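Long-range contacts in PbSGBP-B lipoprotein (Prevotella bryantii B14, PDB 6D2Y), which probably binds polysaccharides at the bacterial cell surface, as the glycan-binding lipoprotein of a polysaccharide utilization locus: residues Ser131-Val136 against Gly208-Pro213; Thr152-Leu157 against Ile182-Ile187. All coordinates share one frame; numbering follows the deposited sequence.

Contact 1 (Ser131-Val136 against Gly208-Pro213)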
ATOM      1  N   SER A 131      -6.410 -15.710  10.495  1.00 62.40           N
ATOM      2  CA  SER A 131      -5.323 -14.769  10.266  1.00 64.42           C
ATOM      3  C   SER A 131      -5.624 -13.420  10.908  1.00 56.76           C
ATOM      4  O   SER A 131      -6.771 -12.968  10.941  1.00 50.41           O
ATOM      5  CB  SER A 131      -5.085 -14.597   8.766  1.00 70.64           C
ATOM      6  OG  SER A 131      -4.013 -13.706   8.519  1.00 76.22           O
ATOM      7  N   ALA A 132      -4.576 -12.785  11.431  1.00 54.93           N
ATOM      8  CA  ALA A 132      -4.683 -11.442  11.972  1.00 54.92           C
ATOM      9  C   ALA A 132      -5.007 -10.452  10.854  1.00 48.11           C
ATOM     10  O   ALA A 132      -4.823 -10.758   9.674  1.00 56.13           O
ATOM     11  CB  ALA A 132      -3.381 -11.055  12.670  1.00 57.75           C
ATOM     12  N   PRO A 133      -5.505  -9.263  11.196  1.00 46.64           N
ATOM     13  CA  PRO A 133      -5.827  -8.285  10.149  1.00 50.48           C
ATOM     14  C   PRO A 133      -4.585  -7.869   9.378  1.00 62.82           C
ATOM     15  O   PRO A 133      -3.492  -7.753   9.935  1.00 63.28           O
ATOM     16  CB  PRO A 133      -6.422  -7.107  10.929  1.00 50.48           C
ATOM     17  CG  PRO A 133      -6.872  -7.686  12.219  1.00 50.54           C
ATOM     18  CD  PRO A 133      -5.899  -8.778  12.531  1.00 50.26           C
ATOM     19  N   SER A 134      -4.760  -7.658   8.078  1.00 63.76           N
ATOM     20  CA  SER A 134      -3.719  -7.116   7.220  1.00 57.77           C
ATOM     21  C   SER A 134      -4.135  -5.718   6.790  1.00 55.50           C
ATOM     22  O   SER A 134      -5.257  -5.522   6.313  1.00 59.50           O
ATOM     23  CB  SER A 134      -3.487  -8.006   5.996  1.00 66.20           C
ATOM     24  OG  SER A 134      -4.383  -7.679   4.949  1.00 75.57           O
ATOM     25  N   VAL A 135      -3.243  -4.752   6.976  1.00 58.99           N
ATOM     26  CA  VAL A 135      -3.509  -3.356   6.650  1.00 58.62           C
ATOM     27  C   VAL A 135      -2.608  -2.968   5.490  1.00 58.90           C
ATOM     28  O   VAL A 135      -1.384  -3.125   5.566  1.00 59.41           O
ATOM     29  CB  VAL A 135      -3.280  -2.438   7.858  1.00 54.90           C
ATOM     30  CG1 VAL A 135      -3.688  -1.017   7.521  1.00 52.82           C
ATOM     31  CG2 VAL A 135      -4.048  -2.953   9.063  1.00 55.10           C
ATOM     32  N   VAL A 136      -3.207  -2.461   4.418  1.00 59.41           N
ATOM     33  CA  VAL A 136      -2.436  -2.131   3.226  1.00 61.92           C
ATOM     34  C   VAL A 136      -2.454  -0.630   2.966  1.00 62.48           C
ATOM     35  O   VAL A 136      -1.393   0.006   2.914  1.00 68.43           O
ATOM     36  CB  VAL A 136      -2.945  -2.921   2.006  1.00 61.61           C
ATOM     37  CG1 VAL A 136      -2.209  -2.477   0.754  1.00 63.68           C
ATOM     38  CG2 VAL A 136      -2.760  -4.415   2.231  1.00 59.17           C
ATOM     39  N   GLY A 208      -5.814 -10.813  16.618  1.00 54.30           N
ATOM     40  CA  GLY A 208      -4.511 -10.191  16.769  1.00 60.50           C
ATOM     41  C   GLY A 208      -4.449  -8.713  16.441  1.00 60.85           C
ATOM     42  O   GLY A 208      -5.446  -8.112  16.027  1.00 62.94           O
ATOM     43  N   SER A 209      -3.270  -8.120  16.625  1.00 62.53           N
ATOM     44  CA  SER A 209      -3.021  -6.713  16.347  1.00 61.94           C
ATOM     45  C   SER A 209      -1.944  -6.592  15.280  1.00 67.70           C
ATOM     46  O   SER A 209      -0.962  -7.341  15.289  1.00 68.09           O
ATOM     47  CB  SER A 209      -2.576  -5.966  17.609  1.00 65.97           C
ATOM     48  OG  SER A 209      -3.679  -5.624  18.425  1.00 76.62           O
ATOM     49  N   THR A 210      -2.127  -5.643  14.364  1.00 63.51           N
ATOM     50  CA  THR A 210      -1.162  -5.410  13.297  1.00 68.60           C
ATOM     51  C   THR A 210      -1.037  -3.915  13.047  1.00 64.57           C
ATOM     52  O   THR A 210      -2.047  -3.213  12.940  1.00 54.61           O
ATOM     53  CB  THR A 210      -1.567  -6.134  12.008  1.00 74.71           C
ATOM     54  OG1 THR A 210      -2.975  -5.983  11.793  1.00 76.25           O
ATOM     55  CG2 THR A 210      -1.223  -7.618  12.098  1.00 75.24           C
ATOM     56  N   ASN A 211       0.203  -3.437  12.956  1.00 66.06           N
ATOM     57  CA  ASN A 211       0.463  -2.022  12.737  1.00 65.28           C
ATOM     58  C   ASN A 211       0.191  -1.641  11.288  1.00 61.35           C
ATOM     59  O   ASN A 211       0.537  -2.377  10.360  1.00 60.49           O
ATOM     60  CB  ASN A 211       1.910  -1.680  13.096  1.00 65.01           C
ATOM     61  CG  ASN A 211       2.087  -1.357  14.565  1.00 72.54           C
ATOM     62  OD1 ASN A 211       1.631  -2.096  15.438  1.00 76.07           O
ATOM     63  ND2 ASN A 211       2.753  -0.242  14.849  1.00 76.69           N
ATOM     64  N   ALA A 212      -0.426  -0.480  11.101  1.00 57.83           N
ATOM     65  CA  ALA A 212      -0.667   0.038   9.767  1.00 51.91           C
ATOM     66  C   ALA A 212       0.619   0.621   9.184  1.00 56.23           C
ATOM     67  O   ALA A 212       1.436   1.190   9.912  1.00 60.55           O
ATOM     68  CB  ALA A 212      -1.749   1.110   9.800  1.00 50.69           C
ATOM     69  N   PRO A 213       0.822   0.493   7.870  1.00 55.87           N
ATOM     70  CA  PRO A 213       2.031   1.057   7.255  1.00 55.84           C
ATOM     71  C   PRO A 213       1.896   2.539   6.950  1.00 55.65           C
ATOM     72  O   PRO A 213       2.398   3.014   5.926  1.00 62.61           O
ATOM     73  CB  PRO A 213       2.179   0.235   5.971  1.00 52.81           C
ATOM     74  CG  PRO A 213       0.772  -0.101   5.602  1.00 48.87           C
ATOM     75  CD  PRO A 213       0.025  -0.286   6.905  1.00 55.97           C
TER
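The hydroxyl of Thr210 supplies the polar link to Pro133: OG1 donates to Pro133 O over 2.6 Å. The donor stands above the carbonyl plane, 48° out of it, and so misses both lone-pair directions. A chi1 of 42° sets OG1 between the backbone N and the carbonyl carbon of its own residue, which aims it across the gap at the proline. Thr210 CG2 sits 3.1 Å from the same Pro133 O. Thr210 CG2 also meets Ala132 CB at 4.1 Å, so one threonine touches two consecutive residues.

The backbones themselves stay apart. Strands 134-136 and 208-212 run parallel within 10° and come no closer than 6.8 Å between axes, because they belong to different sheets of the beta sandwich of an IPT/TIG domain, an Ig-like fold of the E-set clan. Each finds its main-chain partners in its own sheet: strand 134-138 pairs with strand 148-154, and strand 208-215 with strand 200-205.

Apolar contact fills the interval at the C-terminal end. Val135 turns CG1 anti to its backbone nitrogen, which lays that methyl 3.7 Å from Ala212 CB and 3.8 Å from Pro213 CD. The Pro213 ring crosses the valine at a slant, and its CD also approaches Val135 O at 3.4 Å. Here the second strand turns a corner, and Pro213 O accepts a bond from Lys314 NZ.

At the other end the packing is of backbone on ring. Pro133 CD lies 3.6 Å from Gly208 O, and the Ala132 methyl faces the alpha carbon of Gly208, whose positive phi and extended psi suit a glycine. On another side the Pro133 ring rests on Phe156.

Contact 2 (Thr152-Leu157 against Ile182-Ile187); sequences TGDYFL and IEKTKI
Thr152 and Lys186 form an antiparallel, non-hydrogen-bonded pair, after which Gly153 N donates to Thr185 O at 2.7 Å and Phe156 N to Lys184 O at 2.9 Å, the latter bond nearly straight at 168°. Between these two bonds Tyr155 adopts a left-handed backbone conformation that takes the chain out of the strand.

Lys184 reaches along this bend. Its chain is extended up to a final twist (chi4 -67°) that brings NZ to Asp154 OD1 in a salt bridge, modelled very short at 2.5 Å. The same carboxylate oxygen accepts Tyr155 N on its anti side, so OD1 is shared by ammonium and backbone amide. It also lies over the centre of the Tyr155 ring, on the face above which Lys184 NZ hovers nearer the rim, 4.5 Å from the ring centroid and 22° off the normal, in a cation-pi contact.

Phe156 turns inward instead. Ile187 comes at it about perpendicularly and sets CD1 over one ring face, 3.7 Å from the centroid, a CH-pi contact; Ile187 CG1 meets Phe156 CD2 at 3.5 Å. Asp154 O lies over the opposite face, toward the rim, Lys186 N lies at the ring edge, and CZ tucks against Gly153, which has no side chain to obstruct it. Farther along, Lys186 runs beside Thr152, and its NZ donates to Thr152 OG1 at 2.9 Å.

Lys184 and Thr185 are the corners of a type I turn; at its base Glu183 N bonds to Lys186 O at 2.8 Å, and the turn joins strands 179-182 and 186-190 as a hairpin. Strand 148-154 lies between this hairpin and strand 134-138, while Leu157 beyond it packs on Ile130 and Tyr207, and Lys184 touches Ile104.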
ATOM      1  N   THR A 152      -8.111  -0.062   3.562  1.00 54.83           N
ATOM      2  CA  THR A 152      -8.202  -1.279   2.769  1.00 51.60           C
ATOM      3  C   THR A 152      -7.200  -2.311   3.265  1.00 54.72           C
ATOM      4  O   THR A 152      -6.066  -1.975   3.621  1.00 57.39           O
ATOM      5  CB  THR A 152      -7.956  -0.986   1.287  1.00 56.26           C
ATOM      6  OG1 THR A 152      -8.732   0.151   0.886  1.00 59.57           O
ATOM      7  CG2 THR A 152      -8.344  -2.184   0.430  1.00 55.61           C
ATOM      8  N   GLY A 153      -7.627  -3.569   3.288  1.00 56.18           N
ATOM      9  CA  GLY A 153      -6.766  -4.656   3.705  1.00 56.34           C
ATOM     10  C   GLY A 153      -7.445  -6.005   3.610  1.00 55.56           C
ATOM     11  O   GLY A 153      -8.043  -6.334   2.580  1.00 56.70           O
ATOM     12  N   ASP A 154      -7.362  -6.795   4.678  1.00 50.08           N
ATOM     13  CA  ASP A 154      -7.978  -8.112   4.695  1.00 53.43           C
ATOM     14  C   ASP A 154      -8.152  -8.559   6.138  1.00 53.64           C
ATOM     15  O   ASP A 154      -7.472  -8.071   7.047  1.00 49.59           O
ATOM     16  CB  ASP A 154      -7.146  -9.133   3.911  1.00 56.94           C
ATOM     17  CG  ASP A 154      -7.978 -10.295   3.404  1.00 63.73           C
ATOM     18  OD1 ASP A 154      -9.088 -10.508   3.937  1.00 66.42           O
ATOM     19  OD2 ASP A 154      -7.525 -10.997   2.477  1.00 68.33           O
ATOM     20  N   TYR A 155      -9.082  -9.496   6.330  1.00 49.21           N
ATOM     21  CA  TYR A 155      -9.352 -10.102   7.636  1.00 45.46           C
ATOM     22  C   TYR A 155      -9.757  -9.054   8.672  1.00 47.26           C
ATOM     23  O   TYR A 155      -9.325  -9.094   9.826  1.00 48.16           O
ATOM     24  CB  TYR A 155      -8.156 -10.926   8.119  1.00 53.07           C
ATOM     25  CG  TYR A 155      -7.779 -12.034   7.160  1.00 56.77           C
ATOM     26  CD1 TYR A 155      -6.601 -11.974   6.423  1.00 58.98           C
ATOM     27  CD2 TYR A 155      -8.606 -13.135   6.983  1.00 61.08           C
ATOM     28  CE1 TYR A 155      -6.259 -12.984   5.542  1.00 59.41           C
ATOM     29  CE2 TYR A 155      -8.272 -14.147   6.104  1.00 65.49           C
ATOM     30  CZ  TYR A 155      -7.098 -14.067   5.386  1.00 63.81           C
ATOM     31  OH  TYR A 155      -6.766 -15.075   4.512  1.00 68.09           O
ATOM     32  N   PHE A 156     -10.596  -8.106   8.254  1.00 45.29           N
ATOM     33  CA  PHE A 156     -11.238  -7.165   9.171  1.00 49.99           C
ATOM     34  C   PHE A 156     -12.551  -7.797   9.611  1.00 53.39           C
ATOM     35  O   PHE A 156     -13.597  -7.614   8.987  1.00 57.32           O
ATOM     36  CB  PHE A 156     -11.465  -5.813   8.506  1.00 52.99           C
ATOM     37  CG  PHE A 156     -10.204  -5.124   8.074  1.00 54.94           C
ATOM     38  CD1 PHE A 156      -9.043  -5.235   8.821  1.00 53.09           C
ATOM     39  CD2 PHE A 156     -10.183  -4.359   6.918  1.00 53.24           C
ATOM     40  CE1 PHE A 156      -7.883  -4.596   8.421  1.00 55.50           C
ATOM     41  CE2 PHE A 156      -9.029  -3.720   6.513  1.00 55.24           C
ATOM     42  CZ  PHE A 156      -7.875  -3.839   7.265  1.00 52.44           C
ATOM     43  N   LEU A 157     -12.498  -8.563  10.695  1.00 57.18           N
ATOM     44  CA  LEU A 157     -13.647  -9.316  11.180  1.00 59.82           C
ATOM     45  C   LEU A 157     -14.078  -8.767  12.534  1.00 59.90           C
ATOM     46  O   LEU A 157     -13.284  -8.740  13.482  1.00 52.89           O
ATOM     47  CB  LEU A 157     -13.321 -10.806  11.264  1.00 56.91           C
ATOM     48  CG  LEU A 157     -12.476 -11.314  10.094  1.00 58.92           C
ATOM     49  CD1 LEU A 157     -11.858 -12.665  10.406  1.00 52.52           C
ATOM     50  CD2 LEU A 157     -13.310 -11.376   8.821  1.00 64.35           C
ATOM     51  N   ILE A 182     -17.919  -1.995   8.429  1.00 62.69           N
ATOM     52  CA  ILE A 182     -16.748  -2.860   8.525  1.00 59.28           C
ATOM     53  C   ILE A 182     -16.992  -4.073   7.641  1.00 59.99           C
ATOM     54  O   ILE A 182     -17.864  -4.898   7.939  1.00 63.61           O
ATOM     55  CB  ILE A 182     -16.454  -3.292   9.968  1.00 57.25           C
ATOM     56  CG1 ILE A 182     -16.079  -2.085  10.828  1.00 61.91           C
ATOM     57  CG2 ILE A 182     -15.338  -4.326   9.995  1.00 52.94           C
ATOM     58  CD1 ILE A 182     -15.736  -2.439  12.258  1.00 66.12           C
ATOM     59  N   GLU A 183     -16.235  -4.179   6.556  1.00 64.23           N
ATOM     60  CA  GLU A 183     -16.222  -5.356   5.701  1.00 65.00           C
ATOM     61  C   GLU A 183     -14.908  -6.101   5.890  1.00 60.43           C
ATOM     62  O   GLU A 183     -13.977  -5.614   6.536  1.00 52.96           O
ATOM     63  CB  GLU A 183     -16.411  -4.970   4.229  1.00 73.36           C
ATOM     64  CG  GLU A 183     -17.628  -4.104   3.955  1.00 83.49           C
ATOM     65  CD  GLU A 183     -17.615  -3.515   2.555  1.00 93.08           C
ATOM     66  OE1 GLU A 183     -16.872  -4.034   1.695  1.00 93.52           O
ATOM     67  OE2 GLU A 183     -18.346  -2.531   2.318  1.00 98.36           O
ATOM     68  N   LYS A 184     -14.837  -7.296   5.302  1.00 55.56           N
ATOM     69  CA  LYS A 184     -13.642  -8.118   5.457  1.00 56.98           C
ATOM     70  C   LYS A 184     -12.407  -7.409   4.915  1.00 56.13           C
ATOM     71  O   LYS A 184     -11.314  -7.532   5.481  1.00 52.11           O
ATOM     72  CB  LYS A 184     -13.841  -9.467   4.767  1.00 55.38           C
ATOM     73  CG  LYS A 184     -12.622 -10.380   4.823  1.00 58.04           C
ATOM     74  CD  LYS A 184     -12.956 -11.787   4.354  1.00 59.51           C
ATOM     75  CE  LYS A 184     -11.716 -12.662   4.314  1.00 61.49           C
ATOM     76  NZ  LYS A 184     -10.750 -12.208   3.275  1.00 65.44           N
ATOM     77  N   THR A 185     -12.561  -6.642   3.832  1.00 56.07           N
ATOM     78  CA  THR A 185     -11.430  -5.984   3.193  1.00 50.75           C
ATOM     79  C   THR A 185     -11.363  -4.483   3.428  1.00 54.73           C
ATOM     80  O   THR A 185     -10.307  -3.889   3.190  1.00 58.10           O
ATOM     81  CB  THR A 185     -11.448  -6.228   1.676  1.00 49.04           C
ATOM     82  OG1 THR A 185     -12.767  -5.999   1.167  1.00 61.07           O
ATOM     83  CG2 THR A 185     -11.028  -7.652   1.360  1.00 47.45           C
ATOM     84  N   LYS A 186     -12.448  -3.851   3.873  1.00 54.42           N
ATOM     85  CA  LYS A 186     -12.480  -2.401   3.989  1.00 52.99           C
ATOM     86  C   LYS A 186     -13.161  -1.983   5.282  1.00 55.81           C
ATOM     87  O   LYS A 186     -14.202  -2.532   5.653  1.00 61.60           O
ATOM     88  CB  LYS A 186     -13.196  -1.755   2.791  1.00 56.10           C
ATOM     89  CG  LYS A 186     -12.600  -2.117   1.433  1.00 71.02           C
ATOM     90  CD  LYS A 186     -12.852  -1.033   0.393  1.00 78.92           C
ATOM     91  CE  LYS A 186     -12.051  -1.294  -0.878  1.00 79.49           C
ATOM     92  NZ  LYS A 186     -10.881  -0.377  -1.018  1.00 74.99           N
ATOM     93  N   ILE A 187     -12.561  -1.006   5.957  1.00 52.04           N
ATOM     94  CA  ILE A 187     -13.143  -0.345   7.120  1.00 48.86           C
ATOM     95  C   ILE A 187     -13.405   1.105   6.742  1.00 54.06           C
ATOM     96  O   ILE A 187     -12.516   1.780   6.214  1.00 59.58           O
ATOM     97  CB  ILE A 187     -12.213  -0.424   8.344  1.00 50.63           C
ATOM     98  CG1 ILE A 187     -11.945  -1.876   8.734  1.00 51.09           C
ATOM     99  CG2 ILE A 187     -12.805   0.353   9.513  1.00 53.83           C
ATOM    100  CD1 ILE A 187     -10.832  -2.029   9.750  1.00 47.69           C
TER

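How the contacts relate
The two contacts have centres about 10 Å apart within the IPT/TIG region, contact 2 being nested in the stretch of chain that contact 1 closes. They share one four-stranded antiparallel sheet: strand 134-138 forms its edge, strand 148-154 comes next, and strand 186-190 follows. Ser134 N to Asp154 O and Val136 N to Thr152 O probably bond the two contacts directly, and Phe156 also packs against Ser134 O. Contact 2 thus joins two neighbouring strands within this sheet, whereas contact 1 leads from its edge to strand 208-215 of the second sheet of the sandwich. Both lie away from the magnesium site of the C-terminal, probably glycan-binding, domain.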